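Local coordinates for protein alpha-galactosidase (Umbelopsis vinacea, PDB 3A5V) that probably hydrolyses the bonds of terminal alpha-linked galactose in oligosaccharides and other galactosides, as a tetrameric glycoside hydrolase of family 27, at residues 310-315 / 326-331. Numbering follows the deposited sequence. Where two conformers were deposited one is given.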
# COMPACT_ATOMS: atom_id res chain seq x y z
N ASP A 310 -14.50 6.38 23.97
CA ASP A 310 -15.30 7.15 23.02
C ASP A 310 -15.17 8.68 23.20
O ASP A 310 -15.87 9.46 22.55
CB ASP A 310 -16.78 6.81 23.25
CG ASP A 310 -17.18 5.48 22.64
OD1 ASP A 310 -16.60 5.10 21.60
OD2 ASP A 310 -18.08 4.83 23.20
N GLN A 311 -14.28 9.10 24.10
CA GLN A 311 -14.07 10.53 24.35
C GLN A 311 -12.84 11.06 23.62
O GLN A 311 -11.83 10.33 23.48
CB GLN A 311 -13.94 10.78 25.84
CG GLN A 311 -15.22 10.43 26.60
CD GLN A 311 -15.11 10.77 28.07
OE1 GLN A 311 -14.18 11.45 28.50
NE2 GLN A 311 -16.08 10.29 28.86
N GLN A 312 -12.93 12.31 23.15
CA GLN A 312 -11.81 12.97 22.45
C GLN A 312 -11.66 14.41 22.95
O GLN A 312 -12.65 15.06 23.29
CB GLN A 312 -12.03 12.97 20.93
CG GLN A 312 -12.39 11.56 20.39
CD GLN A 312 -12.47 11.49 18.87
OE1 GLN A 312 -12.04 12.41 18.16
NE2 GLN A 312 -12.99 10.38 18.38
N LEU A 313 -10.41 14.87 23.02
CA LEU A 313 -10.09 16.26 23.39
C LEU A 313 -9.39 16.94 22.20
O LEU A 313 -8.44 16.38 21.65
CB LEU A 313 -9.15 16.30 24.61
CG LEU A 313 -8.60 17.69 25.00
CD1 LEU A 313 -9.74 18.60 25.46
CD2 LEU A 313 -7.51 17.60 26.08
N PHE A 314 -9.86 18.13 21.84
CA PHE A 314 -9.20 18.96 20.83
C PHE A 314 -8.75 20.28 21.47
O PHE A 314 -9.43 20.81 22.37
CB PHE A 314 -10.13 19.28 19.65
CG PHE A 314 -10.51 18.08 18.82
CD1 PHE A 314 -11.48 17.17 19.27
CD2 PHE A 314 -9.93 17.88 17.57
CE1 PHE A 314 -11.85 16.06 18.48
CE2 PHE A 314 -10.29 16.78 16.77
CZ PHE A 314 -11.25 15.87 17.24
N SER A 315 -7.63 20.79 20.99
CA SER A 315 -7.07 22.04 21.50
C SER A 315 -6.31 22.75 20.39
O SER A 315 -5.50 22.12 19.69
CB SER A 315 -6.11 21.74 22.67
OG SER A 315 -5.48 22.92 23.11
N ILE A 326 -12.12 21.75 22.75
CA ILE A 326 -13.35 20.99 22.51
C ILE A 326 -13.33 19.64 23.22
O ILE A 326 -12.42 18.82 23.01
CB ILE A 326 -13.59 20.73 20.99
CG1 ILE A 326 -13.55 22.05 20.21
CG2 ILE A 326 -14.93 20.00 20.77
CD1 ILE A 326 -13.05 21.92 18.81
N LEU A 327 -14.36 19.41 24.04
CA LEU A 327 -14.61 18.09 24.62
C LEU A 327 -15.62 17.39 23.74
O LEU A 327 -16.72 17.91 23.52
CB LEU A 327 -15.16 18.21 26.05
CG LEU A 327 -14.32 19.06 27.01
CD1 LEU A 327 -15.16 19.43 28.24
CD2 LEU A 327 -13.05 18.31 27.39
N LEU A 328 -15.26 16.23 23.22
CA LEU A 328 -16.17 15.51 22.32
C LEU A 328 -16.47 14.14 22.90
O LEU A 328 -15.56 13.35 23.19
CB LEU A 328 -15.57 15.40 20.91
CG LEU A 328 -16.37 14.71 19.79
CD1 LEU A 328 -15.86 15.24 18.45
CD2 LEU A 328 -16.21 13.20 19.84
N ASN A 329 -17.76 13.86 23.01
CA ASN A 329 -18.27 12.63 23.58
C ASN A 329 -18.96 11.82 22.48
O ASN A 329 -20.13 12.06 22.17
CB ASN A 329 -19.25 12.94 24.72
CG ASN A 329 -19.89 11.67 25.31
OD1 ASN A 329 -19.41 10.56 25.08
ND2 ASN A 329 -20.99 11.83 26.03
N ALA A 330 -18.23 10.87 21.90
CA ALA A 330 -18.80 10.02 20.85
C ALA A 330 -19.61 8.84 21.39
O ALA A 330 -20.11 8.02 20.60
CB ALA A 330 -17.69 9.52 19.91
N GLY A 331 -19.73 8.75 22.72
CA GLY A 331 -20.51 7.70 23.38
C GLY A 331 -22.00 7.94 23.30
O GLY A 331 -22.44 9.07 23.04
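Phe314 and Ile326 face each other in the beta hairpin of antiparallel strands 311-318 and 322-329, part of the C-terminal beta-sandwich domain. Two nearly straight backbone bonds join this pair, Phe314 N to Ile326 O and Ile326 N to Phe314 O, each 2.9 Å. Gln312 and Leu328 form the next hydrogen-bonded pair.

The Phe314 side chain can be followed outward. Its CB meets Ile326 CB and CD1, both at 4.0 Å. CG lies anti to the carbonyl carbon (chi1 -66°), which turns the ring along the strand toward Leu328. The ring edge at CD1 passes Ile326 O, near the ring plane. Farther out, CE1 lies 4.1 Å from Leu328 CD1, which approaches obliquely. Helix 251-263 of the beta/alpha barrel packs on this face, with Ile260 against Phe314 and Leu328. Beside the ring, Gln312 CG touches Leu328 CD2, and Gln312 OE1 is hydrogen-bonded to Arg304 NH1.

On the other face, Leu313 CD1 and Leu327 CD2 meet at 3.8 Å, the two side chains lying side by side. The pairing ends where Ala330 N donates to Asp310 O. Asn329 ND2 is hydrogen-bonded to Ser333 O. Asn329 also starts an Asx turn, its OD1 accepting from Gly331 N at 3.0 Å, with the donor above the amide plane.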